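Local coordinates for hypothetical protein PA2201 (Pseudomonas aeruginosa, PDB 2FEF) that is of unknown function but may act as an immunity protein that neutralises a PoNe-type DNase toxin, at residues L105-L110 against A149-A154; L110-S115 against I165-E170; L181-A186 against V265-D270; R208-E213 against A219-P224. All coordinates share one frame; numbering follows the deposited sequence.

The four contacts lie across an all-helical chain. Contacts 1 and 2, with centres about 8 Å apart, share helix 97-127 and Leu110; their partner helices 146-158 and 165-172 follow each other, so the two alternate along the chain. Contact 3 follows in sequence, its centre about 16 Å from that of contact 1, and joins helix 179-189 to the end of helix 258-267. Contact 4 is nested inside the loop that contact 3 closes, centres about 13 Å apart, and both belong to the PoNi C-terminal family region. Leu150 and Leu153 touch Leu181 and Leu184, while Phe210 and Phe211 meet Trp269 and Tyr183, so packing runs unbroken from helix 97-127 through helix 146-158 into that region.

Contact 1 of 4, residues L105-L110 against A149-A154; sequences LETAAL and ALQLLA
Ala108 and Leu152 meet where the backbones of 105-110 and 149-154 come nearest, their CA atoms 6.7 Å apart. One methyl of the leucine does the touching: Leu152 CD2 lies 4.1 Å from Ala108 CA and 4.4 Å from Ala108 CB, so it rests on the backbone of helix 97-127 as much as on the small side chain. With CG beside the backbone N of Leu152 (chi1 -77°), the isobutyl group swings across to the other helix, although the bond from CA to CB does not aim there. Next to this pair, the methyl of Thr107 faces the amide of Gln151, with Thr107 CG2 3.9 Å from Gln151 OE1; the two side chains cross at about a right angle. All four residues are buried. They join helix 97-127, here within the PA2201 N-terminal domain-like region, to helix 146-158 in an all-helical fold, and little area is shared. The same rotation of Thr107 puts OG1 beside its own backbone N, where it hydrogen-bonds to the carbonyl of Ile103, one turn earlier, leaving CG2 to face Gln151. The glutamine amide is held at both ends: Gln151 NE2 hydrogen-bonds to the carbonyl oxygens of Ser84 and Ala252, tying helix 146-158 to helix 66-93, and OE1 is also hydrogen-bonded outside the two segments. Farther out, Leu164 packs on Ala108, and the Tyr104 hydroxyl is hydrogen-bonded to the backbone oxygen of Leu152.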
loop_
_atom_site.group_PDB
_atom_site.type_symbol
_atom_site.label_atom_id
_atom_site.label_comp_id
_atom_site.label_asym_id
_atom_site.label_seq_id
_atom_site.Cartn_x
_atom_site.Cartn_y
_atom_site.Cartn_z
ATOM N N LEU B 105 -7.019 10.025 20.031
ATOM C CA LEU B 105 -7.609 11.317 19.634
ATOM C C LEU B 105 -7.735 11.407 18.123
ATOM O O LEU B 105 -8.735 11.934 17.622
ATOM C CB LEU B 105 -6.805 12.502 20.162
ATOM C CG LEU B 105 -6.818 12.710 21.681
ATOM C CD1 LEU B 105 -6.129 14.023 21.976
ATOM C CD2 LEU B 105 -8.236 12.684 22.288
ATOM N N GLU B 106 -6.741 10.867 17.407
ATOM C CA GLU B 106 -6.771 10.910 15.930
ATOM C C GLU B 106 -7.624 9.831 15.324
ATOM O O GLU B 106 -8.235 10.031 14.254
ATOM C CB GLU B 106 -5.359 10.845 15.348
ATOM C CG GLU B 106 -4.504 12.063 15.720
ATOM C CD GLU B 106 -5.161 13.340 15.256
ATOM O OE1 GLU B 106 -5.760 13.334 14.153
ATOM O OE2 GLU B 106 -5.081 14.347 15.974
ATOM N N THR B 107 -7.663 8.682 15.984
ATOM C CA THR B 107 -8.557 7.603 15.554
ATOM C C THR B 107 -10.011 8.112 15.615
ATOM O O THR B 107 -10.764 8.023 14.627
ATOM C CB THR B 107 -8.423 6.389 16.449
ATOM O OG1 THR B 107 -7.035 6.019 16.552
ATOM C CG2 THR B 107 -9.283 5.223 15.926
ATOM N N ALA B 108 -10.390 8.665 16.762
ATOM C CA ALA B 108 -11.713 9.270 16.916
ATOM C C ALA B 108 -11.963 10.396 15.900
ATOM O O ALA B 108 -13.050 10.459 15.298
ATOM C CB ALA B 108 -11.895 9.774 18.353
ATOM N N ALA B 109 -10.968 11.267 15.684
ATOM C CA ALA B 109 -11.118 12.381 14.723
ATOM C C ALA B 109 -11.306 11.843 13.319
ATOM O O ALA B 109 -12.112 12.346 12.581
ATOM C CB ALA B 109 -9.907 13.274 14.751
ATOM N N LEU B 110 -10.544 10.822 12.934
ATOM C CA LEU B 110 -10.679 10.310 11.579
ATOM C C LEU B 110 -12.047 9.673 11.359
ATOM O O LEU B 110 -12.621 9.852 10.283
ATOM C CB LEU B 110 -9.541 9.349 11.207
ATOM C CG LEU B 110 -8.183 10.021 10.962
ATOM C CD1 LEU B 110 -7.120 8.899 11.023
ATOM C CD2 LEU B 110 -8.166 10.845 9.624
ATOM N N ALA B 149 -16.972 0.178 16.821
ATOM C CA ALA B 149 -17.795 1.046 17.693
ATOM C C ALA B 149 -17.449 0.732 19.169
ATOM O O ALA B 149 -17.324 1.643 20.006
ATOM C CB ALA B 149 -19.284 0.844 17.428
ATOM N N LEU B 150 -17.277 -0.551 19.469
ATOM C CA LEU B 150 -16.839 -0.985 20.817
ATOM C C LEU B 150 -15.516 -0.291 21.153
ATOM O O LEU B 150 -15.379 0.285 22.234
ATOM C CB LEU B 150 -16.654 -2.524 20.875
ATOM C CG LEU B 150 -16.012 -3.052 22.179
ATOM C CD1 LEU B 150 -16.915 -2.688 23.357
ATOM C CD2 LEU B 150 -15.847 -4.550 22.025
ATOM N N GLN B 151 -14.542 -0.352 20.229
ATOM C CA GLN B 151 -13.242 0.285 20.471
ATOM C C GLN B 151 -13.409 1.800 20.729
ATOM O O GLN B 151 -12.812 2.357 21.649
ATOM C CB GLN B 151 -12.293 0.111 19.255
ATOM C CG GLN B 151 -10.863 0.623 19.594
ATOM C CD GLN B 151 -10.014 0.866 18.374
ATOM O OE1 GLN B 151 -10.224 1.844 17.647
ATOM N NE2 GLN B 151 -9.026 -0.006 18.155
ATOM N N LEU B 152 -14.206 2.466 19.896
ATOM C CA LEU B 152 -14.349 3.925 20.026
ATOM C C LEU B 152 -14.913 4.309 21.395
ATOM O O LEU B 152 -14.422 5.266 22.021
ATOM C CB LEU B 152 -15.235 4.487 18.906
ATOM C CG LEU B 152 -14.480 4.579 17.576
ATOM C CD1 LEU B 152 -15.573 4.841 16.469
ATOM C CD2 LEU B 152 -13.430 5.668 17.633
ATOM N N LEU B 153 -15.930 3.590 21.863
ATOM C CA LEU B 153 -16.549 3.960 23.140
ATOM C C LEU B 153 -15.693 3.474 24.294
ATOM O O LEU B 153 -15.385 4.254 25.187
ATOM C CB LEU B 153 -18.006 3.462 23.258
ATOM C CG LEU B 153 -19.054 4.387 22.621
ATOM C CD1 LEU B 153 -18.702 4.775 21.161
ATOM C CD2 LEU B 153 -20.436 3.801 22.685
ATOM N N ALA B 154 -15.285 2.198 24.265
ATOM C CA ALA B 154 -14.513 1.650 25.408
ATOM C C ALA B 154 -13.151 2.325 25.562
ATOM O O ALA B 154 -12.709 2.603 26.705
ATOM C CB ALA B 154 -14.355 0.119 25.268
#

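Contact 2 of 4, residues L110-S115 against I165-E170; sequences LWLDYS and IPALVE
With CG anti to the backbone N (chi1 -176°), Leu112 extends from helix 97-127 toward Ala167, while Leu168 keeps CG beside its own N and sends a methyl back the other way. The two leucine side chains thus find different targets. Leu112 CD1 ends over the start of helix 165-172, 4.2 Å from Ala167 CB and 4.1 Å from Ala167 O. Leu168 CD2 approaches the backbone instead, 4.5 Å from Leu112 N, and lies equally far from Trp111 CB; the indole beyond that CB turns away from residues 165-170 and packs on Val172 of the same helix. The contact is van der Waals packing of methyls on side chains and backbone, a side-by-side joining of long helix 97-127 to short helix 165-172 in an all-helical fold; the local axes, 9.9 Å apart, run in roughly the same direction at 36° to each other. Leu168 opens a wider pi-type turn that spans 168-170. On helix 97-127, Ser115 OG donates a 2.7 Å bond to Leu112 O, meeting the carbonyl at a C=O...O angle of 129° and slightly tilted from its plane. Ser115 also packs on Glu171 and Val172. Trp111 reaches helix 66-93, where its NE1 hydrogen-bonds to Ser84 OG, and its ring also meets Phe148 of helix 146-158. From the other flank of helix 165-172, Ile165 and Val169 pack on Ala188 and Leu189 of helix 179-189.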
loop_
_atom_site.group_PDB
_atom_site.type_symbol
_atom_site.label_atom_id
_atom_site.label_comp_id
_atom_site.label_asym_id
_atom_site.label_seq_id
_atom_site.Cartn_x
_atom_site.Cartn_y
_atom_site.Cartn_z
ATOM N N LEU B 110 -10.544 10.822 12.934
ATOM C CA LEU B 110 -10.679 10.310 11.579
ATOM C C LEU B 110 -12.047 9.673 11.359
ATOM O O LEU B 110 -12.621 9.852 10.283
ATOM C CB LEU B 110 -9.541 9.349 11.207
ATOM C CG LEU B 110 -8.183 10.021 10.962
ATOM C CD1 LEU B 110 -7.120 8.899 11.023
ATOM C CD2 LEU B 110 -8.166 10.845 9.624
ATOM N N TRP B 111 -12.554 8.920 12.350
ATOM C CA TRP B 111 -13.916 8.374 12.239
ATOM C C TRP B 111 -15.006 9.466 12.087
ATOM O O TRP B 111 -15.906 9.349 11.241
ATOM C CB TRP B 111 -14.225 7.455 13.426
ATOM C CG TRP B 111 -13.683 6.054 13.258
ATOM C CD1 TRP B 111 -12.525 5.538 13.818
ATOM C CD2 TRP B 111 -14.244 5.010 12.458
ATOM N NE1 TRP B 111 -12.372 4.225 13.433
ATOM C CE2 TRP B 111 -13.387 3.888 12.572
ATOM C CE3 TRP B 111 -15.373 4.924 11.614
ATOM C CZ2 TRP B 111 -13.659 2.664 11.919
ATOM C CZ3 TRP B 111 -15.645 3.715 10.974
ATOM C CH2 TRP B 111 -14.772 2.604 11.120
ATOM N N LEU B 112 -14.898 10.513 12.904
ATOM C CA LEU B 112 -15.795 11.664 12.859
ATOM C C LEU B 112 -15.693 12.391 11.513
ATOM O O LEU B 112 -16.723 12.653 10.885
ATOM C CB LEU B 112 -15.420 12.633 13.977
ATOM C CG LEU B 112 -16.314 13.846 14.143
ATOM C CD1 LEU B 112 -17.752 13.383 14.389
ATOM C CD2 LEU B 112 -15.783 14.685 15.294
ATOM N N ASP B 113 -14.463 12.706 11.075
ATOM C CA ASP B 113 -14.247 13.318 9.727
ATOM C C ASP B 113 -14.787 12.464 8.603
ATOM O O ASP B 113 -15.435 12.978 7.671
ATOM C CB ASP B 113 -12.761 13.652 9.477
ATOM C CG ASP B 113 -12.223 14.756 10.453
ATOM O OD1 ASP B 113 -13.008 15.474 11.114
ATOM O OD2 ASP B 113 -11.008 14.919 10.535
ATOM N N TYR B 114 -14.509 11.160 8.655
ATOM C CA TYR B 114 -15.118 10.252 7.693
ATOM C C TYR B 114 -16.633 10.420 7.640
ATOM O O TYR B 114 -17.206 10.573 6.558
ATOM C CB TYR B 114 -14.722 8.791 7.996
ATOM C CG TYR B 114 -15.608 7.707 7.392
ATOM C CD1 TYR B 114 -15.914 7.684 6.031
ATOM C CD2 TYR B 114 -16.097 6.655 8.196
ATOM C CE1 TYR B 114 -16.734 6.683 5.495
ATOM C CE2 TYR B 114 -16.890 5.648 7.658
ATOM C CZ TYR B 114 -17.208 5.664 6.324
ATOM O OH TYR B 114 -17.987 4.665 5.755
ATOM N N SER B 115 -17.288 10.358 8.796
ATOM C CA SER B 115 -18.755 10.439 8.810
ATOM C C SER B 115 -19.252 11.772 8.213
ATOM O O SER B 115 -20.299 11.834 7.556
ATOM C CB SER B 115 -19.269 10.276 10.251
ATOM O OG SER B 115 -19.097 11.479 11.032
ATOM N N ILE B 165 -17.100 11.101 22.912
ATOM C CA ILE B 165 -18.106 10.059 22.720
ATOM C C ILE B 165 -19.443 10.626 22.173
ATOM O O ILE B 165 -20.031 10.026 21.262
ATOM C CB ILE B 165 -18.305 9.216 24.037
ATOM C CG1 ILE B 165 -17.082 8.294 24.261
ATOM C CG2 ILE B 165 -19.627 8.432 23.987
ATOM C CD1 ILE B 165 -17.065 7.623 25.664
ATOM N N PRO B 166 -19.933 11.770 22.719
ATOM C CA PRO B 166 -21.204 12.263 22.166
ATOM C C PRO B 166 -21.216 12.524 20.679
ATOM O O PRO B 166 -22.154 12.074 20.046
ATOM C CB PRO B 166 -21.470 13.557 22.961
ATOM C CG PRO B 166 -20.827 13.240 24.318
ATOM C CD PRO B 166 -19.518 12.594 23.869
ATOM N N ALA B 167 -20.221 13.211 20.109
ATOM C CA ALA B 167 -20.223 13.410 18.642
ATOM C C ALA B 167 -20.056 12.091 17.892
ATOM O O ALA B 167 -20.664 11.885 16.827
ATOM C CB ALA B 167 -19.144 14.384 18.203
ATOM N N LEU B 168 -19.207 11.215 18.419
ATOM C CA LEU B 168 -19.071 9.867 17.846
ATOM C C LEU B 168 -20.408 9.144 17.767
ATOM O O LEU B 168 -20.785 8.646 16.714
ATOM C CB LEU B 168 -18.021 9.019 18.612
ATOM C CG LEU B 168 -16.571 9.511 18.501
ATOM C CD1 LEU B 168 -15.692 8.795 19.497
ATOM C CD2 LEU B 168 -16.008 9.336 17.087
ATOM N N VAL B 169 -21.119 9.053 18.877
ATOM C CA VAL B 169 -22.443 8.428 18.873
ATOM C C VAL B 169 -23.416 9.130 17.900
ATOM O O VAL B 169 -24.090 8.469 17.116
ATOM C CB VAL B 169 -22.993 8.335 20.290
ATOM C CG1 VAL B 169 -24.392 7.835 20.290
ATOM C CG2 VAL B 169 -22.076 7.353 21.147
ATOM N N GLU B 170 -23.491 10.460 17.938
ATOM C CA GLU B 170 -24.402 11.153 17.009
ATOM C C GLU B 170 -24.022 11.002 15.520
ATOM O O GLU B 170 -24.864 10.644 14.684
ATOM C CB GLU B 170 -24.546 12.645 17.338
ATOM C CG GLU B 170 -25.365 13.364 16.235
ATOM C CD GLU B 170 -25.631 14.802 16.520
ATOM O OE1 GLU B 170 -24.841 15.407 17.257
ATOM O OE2 GLU B 170 -26.637 15.327 15.993
#

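Contact 3 of 4, residues L181-A186 against V265-D270; sequences LDYLGA and VLYGWD
Leu184 and Leu266 mark the nearest backbone approach, with CA atoms 7.7 Å apart, where helix 179-189 passes the last turn of helix 258-267 just before Gly268 leaves the helix with positive phi (76°). The side chain of Leu266 is directed at helix 179-189 and puts one methyl among two carbonyls: its CD1 lies 3.6 Å from Tyr183 O and 3.7 Å from Leu184 O. The same CD1 also meets Leu184 CD2 at 4.1 Å, the two side chains crossing at about a right angle. The helix is irregular here, for Tyr183 O receives a weak bond from Ala186 N. Beside the leucines the two tyrosines approach obliquely. The hydroxyl of Tyr267 comes to the edge of the Tyr183 ring, in its plane, with Tyr267 OH 3.3 Å from Tyr183 CE2. At its other end, Tyr267 CB sits over one face of the Trp269 indole, 3.9 Å above its plane and toward the rim. A bound ethanediol, probably from crystallisation, lies about 4 Å from the Tyr183 side chain. The tyrosines lead on to helix 208-213, Tyr183 meeting Phe211 and Tyr267 packing edge-to-face with Phe210, while Leu184 packs on Leu150 of helix 146-158.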
loop_
_atom_site.group_PDB
_atom_site.type_symbol
_atom_site.label_atom_id
_atom_site.label_comp_id
_atom_site.label_asym_id
_atom_site.label_seq_id
_atom_site.Cartn_x
_atom_site.Cartn_y
_atom_site.Cartn_z
ATOM N N LEU B 181 -23.270 -0.643 24.215
ATOM C CA LEU B 181 -22.784 0.669 23.764
ATOM C C LEU B 181 -23.448 1.795 24.567
ATOM O O LEU B 181 -22.784 2.795 24.902
ATOM C CB LEU B 181 -22.997 0.886 22.247
ATOM C CG LEU B 181 -22.203 -0.030 21.293
ATOM C CD1 LEU B 181 -22.566 0.240 19.795
ATOM C CD2 LEU B 181 -20.663 0.004 21.574
ATOM N N ASP B 182 -24.739 1.639 24.879
ATOM C CA ASP B 182 -25.424 2.600 25.754
ATOM C C ASP B 182 -24.822 2.683 27.168
ATOM O O ASP B 182 -24.629 3.797 27.685
ATOM C CB ASP B 182 -26.932 2.333 25.836
ATOM C CG ASP B 182 -27.684 2.754 24.565
ATOM O OD1 ASP B 182 -27.079 3.390 23.675
ATOM O OD2 ASP B 182 -28.900 2.450 24.476
ATOM N N TYR B 183 -24.516 1.540 27.788
ATOM C CA TYR B 183 -23.780 1.537 29.066
ATOM C C TYR B 183 -22.416 2.209 28.973
ATOM O O TYR B 183 -22.058 2.988 29.853
ATOM C CB TYR B 183 -23.637 0.122 29.635
ATOM C CG TYR B 183 -24.828 -0.268 30.483
ATOM C CD1 TYR B 183 -26.041 -0.592 29.896
ATOM C CD2 TYR B 183 -24.725 -0.329 31.875
ATOM C CE1 TYR B 183 -27.147 -0.953 30.669
ATOM C CE2 TYR B 183 -25.824 -0.695 32.660
ATOM C CZ TYR B 183 -27.033 -1.000 32.038
ATOM O OH TYR B 183 -28.134 -1.348 32.784
ATOM N N LEU B 184 -21.657 1.904 27.915
ATOM C CA LEU B 184 -20.329 2.514 27.733
ATOM C C LEU B 184 -20.390 4.027 27.552
ATOM O O LEU B 184 -19.526 4.742 28.041
ATOM C CB LEU B 184 -19.567 1.862 26.579
ATOM C CG LEU B 184 -19.192 0.388 26.814
ATOM C CD1 LEU B 184 -18.493 -0.198 25.590
ATOM C CD2 LEU B 184 -18.317 0.259 28.089
ATOM N N GLY B 185 -21.394 4.515 26.832
ATOM C CA GLY B 185 -21.527 5.953 26.607
ATOM C C GLY B 185 -22.429 6.720 27.544
ATOM O O GLY B 185 -22.586 7.941 27.387
ATOM N N ALA B 186 -23.010 6.022 28.518
ATOM C CA ALA B 186 -24.052 6.582 29.383
ATOM C C ALA B 186 -23.640 7.878 30.080
ATOM O O ALA B 186 -24.366 8.872 30.012
ATOM C CB ALA B 186 -24.519 5.544 30.407
ATOM N N VAL B 265 -13.894 1.362 34.945
ATOM C CA VAL B 265 -13.719 2.806 35.094
ATOM C C VAL B 265 -15.065 3.465 35.409
ATOM O O VAL B 265 -15.163 4.304 36.309
ATOM C CB VAL B 265 -13.096 3.425 33.817
ATOM C CG1 VAL B 265 -13.014 4.976 33.937
ATOM C CG2 VAL B 265 -11.681 2.822 33.561
ATOM N N LEU B 266 -16.092 3.080 34.651
ATOM C CA LEU B 266 -17.437 3.659 34.784
ATOM C C LEU B 266 -18.099 3.383 36.136
ATOM O O LEU B 266 -18.766 4.268 36.706
ATOM C CB LEU B 266 -18.316 3.156 33.648
ATOM C CG LEU B 266 -17.894 3.625 32.249
ATOM C CD1 LEU B 266 -18.738 2.910 31.180
ATOM C CD2 LEU B 266 -17.949 5.155 32.111
ATOM N N TYR B 267 -17.921 2.162 36.648
ATOM C CA TYR B 267 -18.533 1.754 37.925
ATOM C C TYR B 267 -17.679 1.993 39.157
ATOM O O TYR B 267 -18.219 2.090 40.250
ATOM C CB TYR B 267 -18.951 0.288 37.905
ATOM C CG TYR B 267 -20.259 0.035 37.218
ATOM C CD1 TYR B 267 -20.341 -0.001 35.842
ATOM C CD2 TYR B 267 -21.422 -0.164 37.950
ATOM C CE1 TYR B 267 -21.543 -0.238 35.200
ATOM C CE2 TYR B 267 -22.643 -0.400 37.316
ATOM C CZ TYR B 267 -22.688 -0.450 35.942
ATOM O OH TYR B 267 -23.889 -0.683 35.296
ATOM N N GLY B 268 -16.366 2.094 38.999
ATOM C CA GLY B 268 -15.507 2.479 40.134
ATOM C C GLY B 268 -15.250 1.397 41.168
ATOM O O GLY B 268 -14.660 1.651 42.223
ATOM N N TRP B 269 -15.664 0.181 40.853
ATOM C CA TRP B 269 -15.556 -0.913 41.796
ATOM C C TRP B 269 -14.127 -1.444 41.973
ATOM O O TRP B 269 -13.235 -1.126 41.184
ATOM C CB TRP B 269 -16.482 -2.044 41.364
ATOM C CG TRP B 269 -16.214 -2.584 39.982
ATOM C CD1 TRP B 269 -15.014 -2.635 39.304
ATOM C CD2 TRP B 269 -17.170 -3.194 39.141
ATOM N NE1 TRP B 269 -15.178 -3.246 38.099
ATOM C CE2 TRP B 269 -16.497 -3.590 37.961
ATOM C CE3 TRP B 269 -18.547 -3.429 39.257
ATOM C CZ2 TRP B 269 -17.150 -4.212 36.912
ATOM C CZ3 TRP B 269 -19.194 -4.050 38.227
ATOM C CH2 TRP B 269 -18.494 -4.437 37.059
ATOM N N ASP B 270 -13.935 -2.246 43.025
ATOM C CA ASP B 270 -12.679 -2.965 43.245
ATOM C C ASP B 270 -12.591 -4.111 42.256
ATOM O O ASP B 270 -13.316 -5.096 42.377
ATOM C CB ASP B 270 -12.612 -3.480 44.694
ATOM C CG ASP B 270 -11.276 -4.133 45.029
ATOM O OD1 ASP B 270 -10.471 -4.412 44.120
ATOM O OD2 ASP B 270 -11.034 -4.395 46.220
#

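Contact 4 of 4, residues R208-E213 against A219-P224; sequences RAFFEE and AQALAP
Phe210 fits against Ala221 and Leu222 across a short helix-loop-helix connection, in which helix 208-213 is followed by a loop leading into helix 223-234. Its CG is anti to the backbone N (chi1 168°), which carries the ring out from helix 208-213 toward the second segment. Leu222 has CG beside its own backbone N (chi1 -70°), and so spreads its isobutyl group across one face of that ring. One branch lies over the face, somewhat toward the rim: Leu222 CD1 makes a CH-pi contact, 4.1 Å from the centroid of Phe210 and 16° off the ring normal. The other branch reaches back to the root of the phenylalanine, with Leu222 CD2 3.8 Å from both Phe210 CB and Phe210 CG. Leu222 thus follows one face of the side chain from CB to CE1. The chain at 219-221 coils like a helix but lacks its regular hydrogen-bond pattern, and a bond of 2.9 Å from Leu222 N to Ala219 O closes a turn just before helix 223-234. Around them, Leu222 also packs on Val260 and Leu263 of helix 258-267, and Trp269 meets both Phe210 and Leu222. Away from the interface, Glu212 forms a salt bridge through OE2 with Arg179. Ala221 completes the setting of the ring at its edge, where its CB lies in the ring plane, 3.8 Å from Phe210 CD1.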
loop_
_atom_site.group_PDB
_atom_site.type_symbol
_atom_site.label_atom_id
_atom_site.label_comp_id
_atom_site.label_asym_id
_atom_site.label_seq_id
_atom_site.Cartn_x
_atom_site.Cartn_y
_atom_site.Cartn_z
ATOM N N ARG B 208 -25.931 -10.074 30.184
ATOM C CA ARG B 208 -27.329 -9.913 30.619
ATOM C C ARG B 208 -27.509 -9.948 32.122
ATOM O O ARG B 208 -28.211 -9.103 32.661
ATOM C CB ARG B 208 -28.251 -10.942 29.944
ATOM C CG ARG B 208 -29.718 -10.870 30.347
ATOM C CD ARG B 208 -30.596 -11.492 29.265
ATOM N NE ARG B 208 -31.848 -12.027 29.797
ATOM C CZ ARG B 208 -32.979 -12.179 29.102
ATOM N NH1 ARG B 208 -33.052 -11.822 27.817
ATOM N NH2 ARG B 208 -34.053 -12.688 29.701
ATOM N N ALA B 209 -26.850 -10.885 32.794
ATOM C CA ALA B 209 -26.904 -10.979 34.257
ATOM C C ALA B 209 -26.360 -9.716 34.922
ATOM O O ALA B 209 -26.957 -9.201 35.871
ATOM C CB ALA B 209 -26.140 -12.201 34.751
ATOM N N PHE B 210 -25.233 -9.221 34.412
ATOM C CA PHE B 210 -24.597 -8.031 34.971
ATOM C C PHE B 210 -25.486 -6.779 34.806
ATOM O O PHE B 210 -25.621 -5.963 35.729
ATOM C CB PHE B 210 -23.214 -7.820 34.337
ATOM C CG PHE B 210 -22.616 -6.471 34.629
ATOM C CD1 PHE B 210 -21.939 -6.247 35.812
ATOM C CD2 PHE B 210 -22.746 -5.424 33.720
ATOM C CE1 PHE B 210 -21.399 -5.006 36.084
ATOM C CE2 PHE B 210 -22.203 -4.174 33.997
ATOM C CZ PHE B 210 -21.526 -3.973 35.180
ATOM N N PHE B 211 -26.077 -6.626 33.626
ATOM C CA PHE B 211 -26.899 -5.458 33.346
ATOM C C PHE B 211 -28.206 -5.430 34.150
ATOM O O PHE B 211 -28.640 -4.366 34.621
ATOM C CB PHE B 211 -27.209 -5.387 31.855
ATOM C CG PHE B 211 -26.024 -4.996 30.998
ATOM C CD1 PHE B 211 -25.825 -5.602 29.757
ATOM C CD2 PHE B 211 -25.134 -4.016 31.420
ATOM C CE1 PHE B 211 -24.755 -5.238 28.941
ATOM C CE2 PHE B 211 -24.043 -3.647 30.623
ATOM C CZ PHE B 211 -23.854 -4.258 29.386
ATOM N N GLU B 212 -28.815 -6.605 34.303
ATOM C CA GLU B 212 -30.185 -6.725 34.829
ATOM C C GLU B 212 -30.249 -7.081 36.309
ATOM O O GLU B 212 -31.118 -6.577 37.037
ATOM C CB GLU B 212 -30.974 -7.752 34.011
ATOM C CG GLU B 212 -31.159 -7.367 32.538
ATOM C CD GLU B 212 -31.998 -8.368 31.753
ATOM O OE1 GLU B 212 -32.388 -9.414 32.319
ATOM O OE2 GLU B 212 -32.275 -8.101 30.560
ATOM N N GLU B 213 -29.341 -7.948 36.750
ATOM C CA GLU B 213 -29.359 -8.481 38.118
ATOM C C GLU B 213 -28.187 -7.977 38.979
ATOM O O GLU B 213 -28.168 -8.211 40.191
ATOM C CB GLU B 213 -29.355 -10.025 38.094
ATOM C CG GLU B 213 -30.448 -10.680 37.247
ATOM N N ALA B 219 -17.322 -6.604 41.108
ATOM C CA ALA B 219 -16.717 -6.930 39.822
ATOM C C ALA B 219 -16.878 -8.431 39.541
ATOM O O ALA B 219 -16.784 -8.851 38.403
ATOM C CB ALA B 219 -15.253 -6.546 39.857
ATOM N N GLN B 220 -17.139 -9.230 40.591
ATOM C CA GLN B 220 -17.307 -10.689 40.453
ATOM C C GLN B 220 -18.374 -11.069 39.405
ATOM O O GLN B 220 -18.327 -12.153 38.807
ATOM C CB GLN B 220 -17.624 -11.344 41.810
ATOM C CG GLN B 220 -17.880 -12.861 41.719
ATOM C CD GLN B 220 -16.676 -13.648 41.185
ATOM O OE1 GLN B 220 -15.517 -13.311 41.456
ATOM N NE2 GLN B 220 -16.957 -14.709 40.422
ATOM N N ALA B 221 -19.316 -10.157 39.181
ATOM C CA ALA B 221 -20.376 -10.322 38.224
ATOM C C ALA B 221 -19.846 -10.526 36.794
ATOM O O ALA B 221 -20.542 -11.098 35.951
ATOM C CB ALA B 221 -21.324 -9.092 38.279
ATOM N N LEU B 222 -18.609 -10.083 36.540
ATOM C CA LEU B 222 -18.007 -10.155 35.204
ATOM C C LEU B 222 -16.873 -11.165 35.103
ATOM O O LEU B 222 -16.329 -11.387 34.014
ATOM C CB LEU B 222 -17.534 -8.766 34.761
ATOM C CG LEU B 222 -18.695 -7.808 34.457
ATOM C CD1 LEU B 222 -18.207 -6.369 34.161
ATOM C CD2 LEU B 222 -19.594 -8.294 33.290
ATOM N N ALA B 223 -16.520 -11.787 36.230
ATOM C CA ALA B 223 -15.439 -12.769 36.203
ATOM C C ALA B 223 -15.761 -14.021 35.337
ATOM O O ALA B 223 -14.928 -14.416 34.520
ATOM C CB ALA B 223 -14.957 -13.133 37.625
ATOM N N PRO B 224 -16.964 -14.632 35.486
ATOM C CA PRO B 224 -17.336 -15.729 34.573
ATOM C C PRO B 224 -17.342 -15.329 33.088
ATOM O O PRO B 224 -16.916 -16.124 32.246
ATOM C CB PRO B 224 -18.747 -16.116 35.051
ATOM C CG PRO B 224 -18.707 -15.809 36.541
ATOM C CD PRO B 224 -17.995 -14.455 36.530
#